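Local coordinates for protein putative agmatine deiminase (Streptococcus mutans, PDB 2EWO) that probably hydrolyses agmatine to N-carbamoylputrescine and ammonia, as an agmatine deiminase of the guanidine-modifying enzyme superfamily, at residues H272-T277 against Q333-M338; E234-Y239 against L309-V314; G317-Q322 against V345-E350; A304-L309 against P321-E326. All coordinates share one frame; numbering follows the deposited sequence.

How the interactions relate
Following the chain from the N terminus, 234-239 comes first; its contact with 309-314 (interaction 2) closes a loop of 69 residues. Segment 272-277, just after strand 270-271, lies inside that loop and meets helix segment 333-338 further on, so interaction 1 crosses interaction 2. Interaction 4 joins 304-309 to 321-326. It is nested inside interaction 1, crosses interaction 2 and shares Leu309 with it. Interaction 3 closes last, pairing 317-322 with 345-350. It follows interaction 2 in series, crosses interaction 1 and shares Pro321 and Gln322 with interaction 4. Together they tie the sheet containing 234-237 to the beta-alpha-beta unit of 317-347.

Interaction 1: H272-T277 against Q333-M338; sequences HKMCVT and QQVQEM
The side-chain amide of Gln334 lies against the backbone of Lys273, Met274 and Cys275. Its OE1 is modelled 2.7 Å from the Cys275 N, but the angle is poor for a hydrogen bond. NE2 lies 3.0 Å from the Lys273 O, again with poor geometry. OE1 also faces Lys273 O, another acceptor, so the placement of the amide is doubtful. The Gln334 chain is extended beyond CG, which carries the amide from the helix across to the loop. The rest is mostly packing by Met274, Val335 and Met338, with the imidazole of His272. Met274 and Met338 are both selenomethionines. The CG of Met274 is anti to its backbone N (chi1 -174°), and the chain then bends twice. This turns its CE toward the helix, 3.3 Å from Val335 CG1. The same CE is 3.7 Å from the SE of Met338, and the two side chains run at about a right angle. Met338 and His272 lie alongside each other, running opposite ways. Met338 CG sits at the imidazole edge, in the ring plane, 3.2 Å from ND1. The other ring nitrogen, NE2, makes a weak hydrogen bond to Glu234. Met274 pairs through its backbone with Cys237 and Tyr239, so the loop continues alongside strand 234-237. Helix 328-338 packs on this loop with Gln334, Val335 and Met338, and Val335 and Gln336 also touch Val344 of strand 343-347.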
loop_
_atom_site.group_PDB
_atom_site.type_symbol
_atom_site.label_atom_id
_atom_site.label_comp_id
_atom_site.label_asym_id
_atom_site.label_seq_id
_atom_site.Cartn_x
_atom_site.Cartn_y
_atom_site.Cartn_z
ATOM N N HIS A 272 -15.413 -43.378 11.812
ATOM C CA HIS A 272 -16.559 -42.822 12.526
ATOM C C HIS A 272 -17.539 -42.216 11.547
ATOM O O HIS A 272 -17.358 -42.314 10.336
ATOM C CB HIS A 272 -16.150 -41.760 13.543
ATOM C CG HIS A 272 -15.582 -42.322 14.803
ATOM N ND1 HIS A 272 -15.612 -41.644 16.001
ATOM C CD2 HIS A 272 -14.948 -43.493 15.049
ATOM C CE1 HIS A 272 -15.021 -42.370 16.931
ATOM N NE2 HIS A 272 -14.609 -43.497 16.380
ATOM N N LYS A 273 -18.579 -41.586 12.075
ATOM C CA LYS A 273 -19.571 -40.991 11.209
ATOM C C LYS A 273 -19.980 -39.581 11.594
ATOM O O LYS A 273 -20.477 -39.339 12.693
ATOM C CB LYS A 273 -20.814 -41.878 11.134
ATOM C CG LYS A 273 -20.684 -43.072 10.198
ATOM C CD LYS A 273 -22.045 -43.718 9.989
ATOM C CE LYS A 273 -21.979 -44.937 9.089
ATOM N NZ LYS A 273 -23.338 -45.512 8.859
HETATM N N MSE A 274 -19.760 -38.654 10.669
HETATM C CA MSE A 274 -20.126 -37.258 10.858
HETATM C C MSE A 274 -21.357 -37.070 9.977
HETATM O O MSE A 274 -21.594 -37.864 9.071
HETATM C CB MSE A 274 -18.983 -36.349 10.376
HETATM C CG MSE A 274 -19.178 -34.845 10.642
HETATM SE SE MSE A 274 -19.151 -34.355 12.554
HETATM C CE MSE A 274 -17.288 -34.804 12.924
ATOM N N CYS A 275 -22.151 -36.040 10.238
ATOM C CA CYS A 275 -23.332 -35.805 9.421
ATOM C C CYS A 275 -23.085 -34.634 8.485
ATOM O O CYS A 275 -22.123 -33.877 8.654
ATOM C CB CYS A 275 -24.536 -35.487 10.301
ATOM S SG CYS A 275 -24.432 -33.874 11.097
ATOM N N VAL A 276 -23.965 -34.500 7.500
ATOM C CA VAL A 276 -23.898 -33.419 6.526
ATOM C C VAL A 276 -25.163 -32.578 6.656
ATOM O O VAL A 276 -26.205 -33.078 7.084
ATOM C CB VAL A 276 -23.797 -33.962 5.066
ATOM C CG1 VAL A 276 -22.421 -34.568 4.821
ATOM C CG2 VAL A 276 -24.883 -34.997 4.809
ATOM N N THR A 277 -25.080 -31.301 6.298
ATOM C CA THR A 277 -26.250 -30.435 6.380
ATOM C C THR A 277 -27.395 -31.042 5.563
ATOM O O THR A 277 -27.169 -31.891 4.699
ATOM C CB THR A 277 -25.932 -29.016 5.850
ATOM O OG1 THR A 277 -25.284 -29.111 4.576
ATOM C CG2 THR A 277 -25.038 -28.274 6.820
ATOM N N GLN A 333 -23.178 -33.469 18.745
ATOM C CA GLN A 333 -23.339 -34.710 19.498
ATOM C C GLN A 333 -22.343 -35.730 18.986
ATOM O O GLN A 333 -21.626 -36.357 19.768
ATOM C CB GLN A 333 -24.761 -35.270 19.336
ATOM C CG GLN A 333 -24.955 -36.724 19.840
ATOM C CD GLN A 333 -26.376 -37.266 19.608
ATOM O OE1 GLN A 333 -26.603 -38.484 19.603
ATOM N NE2 GLN A 333 -27.337 -36.356 19.424
ATOM N N GLN A 334 -22.302 -35.894 17.669
ATOM C CA GLN A 334 -21.392 -36.850 17.055
ATOM C C GLN A 334 -19.940 -36.596 17.439
ATOM O O GLN A 334 -19.251 -37.516 17.897
ATOM C CB GLN A 334 -21.531 -36.828 15.532
ATOM C CG GLN A 334 -22.921 -37.200 15.030
ATOM C CD GLN A 334 -22.897 -37.816 13.635
ATOM O OE1 GLN A 334 -22.442 -37.195 12.666
ATOM N NE2 GLN A 334 -23.391 -39.049 13.528
ATOM N N VAL A 335 -19.489 -35.350 17.258
ATOM C CA VAL A 335 -18.107 -34.957 17.571
ATOM C C VAL A 335 -17.798 -35.195 19.047
ATOM O O VAL A 335 -16.658 -35.511 19.424
ATOM C CB VAL A 335 -17.836 -33.456 17.247
ATOM C CG1 VAL A 335 -18.022 -33.195 15.760
ATOM C CG2 VAL A 335 -18.744 -32.556 18.067
ATOM N N GLN A 336 -18.837 -35.048 19.867
ATOM C CA GLN A 336 -18.754 -35.242 21.307
ATOM C C GLN A 336 -18.347 -36.688 21.610
ATOM O O GLN A 336 -17.497 -36.937 22.473
ATOM C CB GLN A 336 -20.113 -34.916 21.927
ATOM C CG GLN A 336 -20.078 -34.681 23.401
ATOM C CD GLN A 336 -18.972 -33.745 23.801
ATOM O OE1 GLN A 336 -17.796 -34.106 23.752
ATOM N NE2 GLN A 336 -19.335 -32.528 24.201
ATOM N N GLU A 337 -18.952 -37.624 20.876
ATOM C CA GLU A 337 -18.676 -39.054 21.021
ATOM C C GLU A 337 -17.191 -39.311 20.782
ATOM O O GLU A 337 -16.503 -39.906 21.615
ATOM C CB GLU A 337 -19.468 -39.882 19.992
ATOM C CG GLU A 337 -20.940 -39.497 19.764
ATOM C CD GLU A 337 -21.804 -39.568 21.017
ATOM O OE1 GLU A 337 -21.772 -40.615 21.707
ATOM O OE2 GLU A 337 -22.525 -38.576 21.294
HETATM N N MSE A 338 -16.716 -38.858 19.624
HETATM C CA MSE A 338 -15.327 -39.017 19.211
HETATM C C MSE A 338 -14.352 -38.511 20.269
HETATM O O MSE A 338 -13.450 -39.230 20.711
HETATM C CB MSE A 338 -15.092 -38.263 17.908
HETATM C CG MSE A 338 -16.132 -38.551 16.850
HETATM SE SE MSE A 338 -16.094 -37.271 15.382
HETATM C CE MSE A 338 -16.428 -38.475 13.867
#

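Interaction 2: E234-Y239 against L309-V314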
loop_
_atom_site.group_PDB
_atom_site.type_symbol
_atom_site.label_atom_id
_atom_site.label_comp_id
_atom_site.label_asym_id
_atom_site.label_seq_id
_atom_site.Cartn_x
_atom_site.Cartn_y
_atom_site.Cartn_z
ATOM N N GLU A 234 -8.089 -44.350 14.631
ATOM C CA GLU A 234 -9.492 -43.985 14.453
ATOM C C GLU A 234 -9.575 -42.704 13.629
ATOM O O GLU A 234 -8.755 -41.796 13.785
ATOM C CB GLU A 234 -10.170 -43.788 15.804
ATOM C CG GLU A 234 -10.184 -45.033 16.674
ATOM C CD GLU A 234 -10.855 -44.788 18.010
ATOM O OE1 GLU A 234 -12.041 -44.386 18.011
ATOM O OE2 GLU A 234 -10.201 -44.990 19.060
ATOM N N VAL A 235 -10.571 -42.630 12.752
ATOM C CA VAL A 235 -10.727 -41.473 11.878
ATOM C C VAL A 235 -12.153 -40.961 11.834
ATOM O O VAL A 235 -13.047 -41.548 12.426
ATOM C CB VAL A 235 -10.302 -41.842 10.454
ATOM C CG1 VAL A 235 -8.912 -42.446 10.482
ATOM C CG2 VAL A 235 -11.286 -42.836 9.852
ATOM N N ALA A 236 -12.360 -39.852 11.142
ATOM C CA ALA A 236 -13.702 -39.305 11.019
ATOM C C ALA A 236 -14.060 -39.405 9.554
ATOM O O ALA A 236 -13.210 -39.720 8.721
ATOM C CB ALA A 236 -13.746 -37.856 11.474
ATOM N N CYS A 237 -15.320 -39.148 9.237
ATOM C CA CYS A 237 -15.758 -39.207 7.857
ATOM C C CYS A 237 -17.226 -38.856 7.726
ATOM O O CYS A 237 -18.059 -39.339 8.490
ATOM C CB CYS A 237 -15.508 -40.599 7.281
ATOM S SG CYS A 237 -15.784 -40.681 5.507
ATOM N N ILE A 238 -17.544 -37.997 6.763
ATOM C CA ILE A 238 -18.930 -37.616 6.545
ATOM C C ILE A 238 -19.685 -38.818 5.987
ATOM O O ILE A 238 -19.113 -39.623 5.249
ATOM C CB ILE A 238 -19.059 -36.438 5.539
ATOM C CG1 ILE A 238 -18.197 -36.704 4.304
ATOM C CG2 ILE A 238 -18.678 -35.128 6.213
ATOM C CD1 ILE A 238 -18.283 -35.617 3.255
ATOM N N TYR A 239 -20.957 -38.954 6.354
ATOM C CA TYR A 239 -21.775 -40.060 5.856
ATOM C C TYR A 239 -23.279 -39.779 5.942
ATOM O O TYR A 239 -23.817 -39.477 7.011
ATOM C CB TYR A 239 -21.429 -41.361 6.595
ATOM C CG TYR A 239 -22.106 -42.595 6.022
ATOM C CD1 TYR A 239 -21.510 -43.321 4.979
ATOM C CD2 TYR A 239 -23.350 -43.022 6.497
ATOM C CE1 TYR A 239 -22.136 -44.443 4.419
ATOM C CE2 TYR A 239 -23.987 -44.142 5.947
ATOM C CZ TYR A 239 -23.374 -44.846 4.908
ATOM O OH TYR A 239 -23.996 -45.946 4.357
ATOM N N LEU A 309 -17.062 -31.566 9.007
ATOM C CA LEU A 309 -15.763 -32.197 9.143
ATOM C C LEU A 309 -14.690 -31.113 9.244
ATOM O O LEU A 309 -13.529 -31.389 9.570
ATOM C CB LEU A 309 -15.510 -33.105 7.942
ATOM C CG LEU A 309 -14.642 -34.349 8.165
ATOM C CD1 LEU A 309 -13.182 -33.954 8.331
ATOM C CD2 LEU A 309 -15.149 -35.112 9.386
ATOM N N ASN A 310 -15.088 -29.875 8.970
ATOM C CA ASN A 310 -14.187 -28.724 9.033
ATOM C C ASN A 310 -14.090 -28.208 10.463
ATOM O O ASN A 310 -14.516 -27.096 10.765
ATOM C CB ASN A 310 -14.702 -27.603 8.111
ATOM C CG ASN A 310 -14.149 -27.702 6.701
ATOM O OD1 ASN A 310 -13.059 -27.190 6.412
ATOM N ND2 ASN A 310 -14.889 -28.372 5.820
ATOM N N PHE A 311 -13.538 -29.030 11.343
ATOM C CA PHE A 311 -13.388 -28.637 12.739
ATOM C C PHE A 311 -11.901 -28.633 13.140
ATOM O O PHE A 311 -11.073 -29.367 12.572
ATOM C CB PHE A 311 -14.232 -29.567 13.657
ATOM C CG PHE A 311 -13.942 -31.039 13.474
ATOM C CD1 PHE A 311 -12.896 -31.644 14.160
ATOM C CD2 PHE A 311 -14.660 -31.796 12.551
ATOM C CE1 PHE A 311 -12.562 -32.970 13.926
ATOM C CE2 PHE A 311 -14.330 -33.125 12.311
ATOM C CZ PHE A 311 -13.278 -33.709 12.998
ATOM N N LEU A 312 -11.562 -27.783 14.102
ATOM C CA LEU A 312 -10.186 -27.692 14.557
ATOM C C LEU A 312 -10.047 -28.482 15.853
ATOM O O LEU A 312 -10.926 -28.435 16.716
ATOM C CB LEU A 312 -9.784 -26.221 14.767
ATOM C CG LEU A 312 -8.284 -25.879 14.879
ATOM C CD1 LEU A 312 -7.743 -26.377 16.188
ATOM C CD2 LEU A 312 -7.506 -26.498 13.714
ATOM N N ILE A 313 -8.946 -29.221 15.964
ATOM C CA ILE A 313 -8.655 -30.041 17.134
ATOM C C ILE A 313 -7.594 -29.416 18.041
ATOM O O ILE A 313 -6.412 -29.743 17.928
ATOM C CB ILE A 313 -8.145 -31.449 16.724
ATOM C CG1 ILE A 313 -9.201 -32.169 15.888
ATOM C CG2 ILE A 313 -7.803 -32.267 17.963
ATOM C CD1 ILE A 313 -10.549 -32.320 16.586
ATOM N N VAL A 314 -7.998 -28.513 18.928
ATOM C CA VAL A 314 -7.033 -27.915 19.842
ATOM C C VAL A 314 -6.866 -28.934 20.979
ATOM O O VAL A 314 -7.470 -30.015 20.940
ATOM C CB VAL A 314 -7.546 -26.573 20.411
ATOM C CG1 VAL A 314 -8.128 -25.744 19.296
ATOM C CG2 VAL A 314 -8.575 -26.806 21.499
#
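Leu309 reaches across to strand 234-237 and the residue after it. Its CB comes first, 4.1 Å from the CG2 of Ile238. The two side chains cross at about a right angle there. Ile238 has its CG2 beside the backbone N and anti to the carbonyl carbon, which turns this methyl toward Leu309. From CG the chain of Leu309 branches, and the CD2 branch makes the touches on Ala236 and Cys237. CD2 is 3.7 Å from the CB of Ala236, whose methyl points at the opposing segment. It also lies 4.0 Å from the backbone N of Cys237. On its own segment, CD2 is 3.6 Å from CE2 of the Phe311 ring, so the methyl is held between its own chain and the strand. Phe311 adds a looser touch. Its CZ is 4.4 Å from Ala236 CB, which sits at the ring edge, near the ring plane. The CD1 of Ile313 meets the same ring in plane, 3.4 Å from CE1. Leu309 and Phe311 are drawn together by an inverse gamma turn centred on Asn310, with a weak bond from Phe311 N to Leu309 O. No hydrogen bond joins the two segments. This buried apolar contact joins strand 234-237 to the turn that leads into strand 312-314, and so brings two small sheets together. On one side, Ala236 also packs on Cys228 and Ile230 of strand 227-231, and Ile238 on helix 248-259. On the other, Leu312 pairs with Ile319 and packs against strand 24-29.

Interaction 3: G317-Q322 against V345-E350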
loop_
_atom_site.group_PDB
_atom_site.type_symbol
_atom_site.label_atom_id
_atom_site.label_comp_id
_atom_site.label_asym_id
_atom_site.label_seq_id
_atom_site.Cartn_x
_atom_site.Cartn_y
_atom_site.Cartn_z
ATOM N N GLY A 317 -10.174 -29.326 23.679
ATOM C CA GLY A 317 -11.302 -28.604 23.118
ATOM C C GLY A 317 -11.498 -28.806 21.624
ATOM O O GLY A 317 -10.582 -29.208 20.909
ATOM N N ILE A 318 -12.708 -28.536 21.150
ATOM C CA ILE A 318 -13.024 -28.672 19.736
ATOM C C ILE A 318 -13.810 -27.464 19.295
ATOM O O ILE A 318 -14.705 -27.002 20.003
ATOM C CB ILE A 318 -13.866 -29.925 19.455
ATOM C CG1 ILE A 318 -12.978 -31.163 19.566
ATOM C CG2 ILE A 318 -14.518 -29.830 18.072
ATOM C CD1 ILE A 318 -13.713 -32.458 19.338
ATOM N N ILE A 319 -13.455 -26.940 18.129
ATOM C CA ILE A 319 -14.140 -25.785 17.579
ATOM C C ILE A 319 -14.861 -26.320 16.352
ATOM O O ILE A 319 -14.233 -26.654 15.348
ATOM C CB ILE A 319 -13.137 -24.690 17.183
ATOM C CG1 ILE A 319 -12.069 -24.533 18.283
ATOM C CG2 ILE A 319 -13.883 -23.383 16.938
ATOM C CD1 ILE A 319 -12.561 -23.973 19.618
ATOM N N LEU A 320 -16.183 -26.420 16.453
ATOM C CA LEU A 320 -16.996 -26.959 15.366
ATOM C C LEU A 320 -17.927 -25.928 14.733
ATOM O O LEU A 320 -18.461 -25.045 15.412
ATOM C CB LEU A 320 -17.821 -28.152 15.885
ATOM C CG LEU A 320 -18.662 -28.988 14.909
ATOM C CD1 LEU A 320 -17.768 -29.995 14.181
ATOM C CD2 LEU A 320 -19.744 -29.727 15.686
ATOM N N PRO A 321 -18.126 -26.033 13.409
ATOM C CA PRO A 321 -18.997 -25.114 12.671
ATOM C C PRO A 321 -20.479 -25.361 12.909
ATOM O O PRO A 321 -20.910 -26.502 13.014
ATOM C CB PRO A 321 -18.574 -25.334 11.219
ATOM C CG PRO A 321 -18.107 -26.752 11.204
ATOM C CD PRO A 321 -17.338 -26.875 12.487
ATOM N N GLN A 322 -21.246 -24.278 13.012
ATOM C CA GLN A 322 -22.690 -24.349 13.237
ATOM C C GLN A 322 -23.385 -23.430 12.235
ATOM O O GLN A 322 -23.614 -22.243 12.515
ATOM C CB GLN A 322 -23.045 -23.890 14.658
ATOM C CG GLN A 322 -22.401 -24.671 15.802
ATOM C CD GLN A 322 -22.931 -26.085 15.934
ATOM O OE1 GLN A 322 -22.650 -26.945 15.100
ATOM N NE2 GLN A 322 -23.712 -26.330 16.985
ATOM N N VAL A 345 -17.033 -26.765 21.417
ATOM C CA VAL A 345 -17.648 -25.441 21.268
ATOM C C VAL A 345 -18.031 -25.260 19.805
ATOM O O VAL A 345 -17.335 -25.739 18.913
ATOM C CB VAL A 345 -16.688 -24.276 21.666
ATOM C CG1 VAL A 345 -17.406 -22.935 21.513
ATOM C CG2 VAL A 345 -16.203 -24.446 23.098
ATOM N N GLY A 346 -19.138 -24.571 19.554
ATOM C CA GLY A 346 -19.563 -24.362 18.181
ATOM C C GLY A 346 -19.822 -22.902 17.879
ATOM O O GLY A 346 -20.365 -22.186 18.721
ATOM N N VAL A 347 -19.431 -22.455 16.682
ATOM C CA VAL A 347 -19.627 -21.058 16.276
ATOM C C VAL A 347 -20.267 -20.919 14.880
ATOM O O VAL A 347 -20.083 -21.767 14.007
ATOM C CB VAL A 347 -18.283 -20.274 16.289
ATOM C CG1 VAL A 347 -18.558 -18.776 16.307
ATOM C CG2 VAL A 347 -17.437 -20.688 17.490
ATOM N N ARG A 348 -21.018 -19.844 14.683
ATOM C CA ARG A 348 -21.679 -19.593 13.410
ATOM C C ARG A 348 -20.662 -19.237 12.322
ATOM O O ARG A 348 -20.595 -18.088 11.866
ATOM C CB ARG A 348 -22.677 -18.447 13.567
ATOM C CG ARG A 348 -23.625 -18.627 14.726
ATOM C CD ARG A 348 -24.621 -19.721 14.438
ATOM N NE ARG A 348 -25.642 -19.279 13.503
ATOM C CZ ARG A 348 -26.764 -19.946 13.275
ATOM N NH1 ARG A 348 -26.992 -21.085 13.921
ATOM N NH2 ARG A 348 -27.657 -19.468 12.419
ATOM N N THR A 349 -19.870 -20.227 11.913
ATOM C CA THR A 349 -18.847 -20.026 10.885
ATOM C C THR A 349 -19.436 -20.242 9.493
ATOM O O THR A 349 -18.750 -20.626 8.541
ATOM C CB THR A 349 -17.642 -20.979 11.108
ATOM O OG1 THR A 349 -18.073 -22.343 11.020
ATOM C CG2 THR A 349 -17.033 -20.739 12.482
ATOM N N GLU A 350 -20.730 -19.980 9.397
ATOM C CA GLU A 350 -21.465 -20.110 8.152
ATOM C C GLU A 350 -21.095 -18.943 7.238
ATOM O O GLU A 350 -21.021 -19.097 6.020
ATOM C CB GLU A 350 -22.963 -20.076 8.450
ATOM C CG GLU A 350 -23.320 -18.960 9.417
ATOM C CD GLU A 350 -24.650 -18.330 9.116
ATOM O OE1 GLU A 350 -24.937 -18.102 7.919
ATOM O OE2 GLU A 350 -25.399 -18.043 10.077
#
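Val345 and Leu320 lie in a parallel strand pair; four backbone hydrogen bonds join the two segments. Val345 N donates to Ile318 O at 2.7 Å. Leu320 N then bonds to Val345 O, and Val347 N to Leu320 O. Last, Gln322 N reaches Val347 O at 2.9 Å, standing 40° above the carbonyl plane of Val347. That oxygen takes a second bond, from Thr349 N on the opposite face, which closes an inverse gamma turn centred on Arg348. The Gln322 chain, bent at chi2, lays CG over the backbone of Gly346, 3.7 Å from Gly346 CA. The Arg348 chain bends at chi2 and chi3, which brings CD to 3.3 Å from Gln322 O and the guanidinium back to a salt bridge with Glu350. The turn also puts the OG1 of Thr349 against the CB of Pro321. Ile319, Pro321, Val345 and Val347 share one face of the sheet, where Ile319 CG2 and Val347 CG2 are 4.5 Å apart. The strands belong to a beta-alpha-beta unit, consistent with the alpha/beta propeller fold of the guanidino-group modifying enzymes. Its helix 328-338 covers Leu320 on one face, while helix 43-57 covers Ile319 and Val347 on the other.

Interaction 4: A304-L309 against P321-E326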
loop_
_atom_site.group_PDB
_atom_site.type_symbol
_atom_site.label_atom_id
_atom_site.label_comp_id
_atom_site.label_asym_id
_atom_site.label_seq_id
_atom_site.Cartn_x
_atom_site.Cartn_y
_atom_site.Cartn_z
ATOM N N ALA A 304 -23.223 -23.053 -1.397
ATOM C CA ALA A 304 -21.841 -23.015 -0.935
ATOM C C ALA A 304 -21.616 -24.179 0.029
ATOM O O ALA A 304 -22.474 -24.484 0.861
ATOM C CB ALA A 304 -21.567 -21.694 -0.226
ATOM N N ILE A 305 -20.464 -24.828 -0.089
ATOM C CA ILE A 305 -20.124 -25.957 0.773
ATOM C C ILE A 305 -20.307 -25.610 2.259
ATOM O O ILE A 305 -20.087 -24.470 2.672
ATOM C CB ILE A 305 -18.653 -26.387 0.543
ATOM C CG1 ILE A 305 -18.323 -26.321 -0.950
ATOM C CG2 ILE A 305 -18.411 -27.801 1.075
ATOM C CD1 ILE A 305 -19.286 -27.098 -1.832
ATOM N N ALA A 306 -20.724 -26.596 3.050
ATOM C CA ALA A 306 -20.912 -26.439 4.500
ATOM C C ALA A 306 -20.730 -27.827 5.127
ATOM O O ALA A 306 -21.698 -28.563 5.317
ATOM C CB ALA A 306 -22.304 -25.885 4.808
ATOM N N SER A 307 -19.481 -28.178 5.438
ATOM C CA SER A 307 -19.140 -29.479 6.014
ATOM C C SER A 307 -18.785 -29.380 7.505
ATOM O O SER A 307 -18.070 -28.468 7.921
ATOM C CB SER A 307 -17.967 -30.078 5.221
ATOM O OG SER A 307 -17.620 -31.374 5.662
ATOM N N TYR A 308 -19.291 -30.320 8.302
ATOM C CA TYR A 308 -19.024 -30.333 9.743
ATOM C C TYR A 308 -17.650 -30.953 10.028
ATOM O O TYR A 308 -17.133 -30.873 11.142
ATOM C CB TYR A 308 -20.118 -31.123 10.491
ATOM C CG TYR A 308 -21.505 -30.508 10.429
ATOM C CD1 TYR A 308 -21.797 -29.324 11.108
ATOM C CD2 TYR A 308 -22.516 -31.091 9.654
ATOM C CE1 TYR A 308 -23.060 -28.729 11.014
ATOM C CE2 TYR A 308 -23.784 -30.505 9.550
ATOM C CZ TYR A 308 -24.049 -29.322 10.231
ATOM O OH TYR A 308 -25.289 -28.725 10.117
ATOM N N LEU A 309 -17.062 -31.566 9.007
ATOM C CA LEU A 309 -15.763 -32.197 9.143
ATOM C C LEU A 309 -14.690 -31.113 9.244
ATOM O O LEU A 309 -13.529 -31.389 9.570
ATOM C CB LEU A 309 -15.510 -33.105 7.942
ATOM C CG LEU A 309 -14.642 -34.349 8.165
ATOM C CD1 LEU A 309 -13.182 -33.954 8.331
ATOM C CD2 LEU A 309 -15.149 -35.112 9.386
ATOM N N PRO A 321 -18.126 -26.033 13.409
ATOM C CA PRO A 321 -18.997 -25.114 12.671
ATOM C C PRO A 321 -20.479 -25.361 12.909
ATOM O O PRO A 321 -20.910 -26.502 13.014
ATOM C CB PRO A 321 -18.574 -25.334 11.219
ATOM C CG PRO A 321 -18.107 -26.752 11.204
ATOM C CD PRO A 321 -17.338 -26.875 12.487
ATOM N N GLN A 322 -21.246 -24.278 13.012
ATOM C CA GLN A 322 -22.690 -24.349 13.237
ATOM C C GLN A 322 -23.385 -23.430 12.235
ATOM O O GLN A 322 -23.614 -22.243 12.515
ATOM C CB GLN A 322 -23.045 -23.890 14.658
ATOM C CG GLN A 322 -22.401 -24.671 15.802
ATOM C CD GLN A 322 -22.931 -26.085 15.934
ATOM O OE1 GLN A 322 -22.650 -26.945 15.100
ATOM N NE2 GLN A 322 -23.712 -26.330 16.985
ATOM N N TYR A 323 -23.732 -23.986 11.078
ATOM C CA TYR A 323 -24.383 -23.219 10.012
ATOM C C TYR A 323 -25.853 -22.870 10.272
ATOM O O TYR A 323 -26.421 -21.982 9.627
ATOM C CB TYR A 323 -24.272 -23.986 8.691
ATOM C CG TYR A 323 -22.904 -24.575 8.456
ATOM C CD1 TYR A 323 -21.781 -23.760 8.310
ATOM C CD2 TYR A 323 -22.728 -25.954 8.397
ATOM C CE1 TYR A 323 -20.508 -24.312 8.113
ATOM C CE2 TYR A 323 -21.469 -26.517 8.201
ATOM C CZ TYR A 323 -20.364 -25.699 8.059
ATOM O OH TYR A 323 -19.126 -26.274 7.869
ATOM N N GLY A 324 -26.465 -23.551 11.233
ATOM C CA GLY A 324 -27.868 -23.294 11.509
ATOM C C GLY A 324 -28.686 -24.225 10.631
ATOM O O GLY A 324 -29.722 -23.854 10.070
ATOM N N ASP A 325 -28.182 -25.451 10.519
ATOM C CA ASP A 325 -28.793 -26.502 9.728
ATOM C C ASP A 325 -29.641 -27.388 10.632
ATOM O O ASP A 325 -29.626 -27.243 11.861
ATOM C CB ASP A 325 -27.698 -27.327 9.044
ATOM C CG ASP A 325 -28.252 -28.360 8.090
ATOM O OD1 ASP A 325 -28.690 -27.971 6.987
ATOM O OD2 ASP A 325 -28.249 -29.560 8.443
ATOM N N GLU A 326 -30.387 -28.295 10.007
ATOM C CA GLU A 326 -31.261 -29.231 10.710
ATOM C C GLU A 326 -30.401 -30.260 11.452
ATOM O O GLU A 326 -30.595 -30.505 12.644
ATOM C CB GLU A 326 -32.201 -29.913 9.695
ATOM C CG GLU A 326 -33.315 -30.772 10.298
ATOM C CD GLU A 326 -34.375 -31.185 9.271
ATOM O OE1 GLU A 326 -34.004 -31.657 8.172
ATOM O OE2 GLU A 326 -35.585 -31.046 9.570
#
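Pro321 meets Ser307 and Tyr308 at the start of its segment. Its CG is 3.7 Å from Ser307 O, and its own carbonyl O lies in plane at the edge of the Tyr308 ring, 3.5 Å from CD1. Tyr323 comes next and is the main side chain of this segment in the contact; Tyr308 is its counterpart. The methyl of Ala306 stands over the centre of the Tyr323 ring, a CH-pi contact with CB 3.6 Å from the centroid. With CG beside the backbone N (chi1 -44°), the Tyr323 ring is directed to 306-307, and its OH meets Ser307 O. That bond is modelled at 2.4 Å, a length that is doubtful. The two tyrosine side chains run antiparallel, side by side. Their planes are 41° apart, and Tyr323 CE2 lies over the rim of one Tyr308 face. Asp325 follows, with its CB 3.0 Å from Tyr308 OH. That hydroxyl hydrogen-bonds to Asp328. The buried carboxylate of Asp325 instead accepts bonds from the backbone N of Lys278, Glu279 and Asn327. The contact joins the loop after strand 303-304 to the one leading from strand 317-321 into helix 328-338. Helix 350-353 touches Tyr323, and helix 328-338 touches Tyr308.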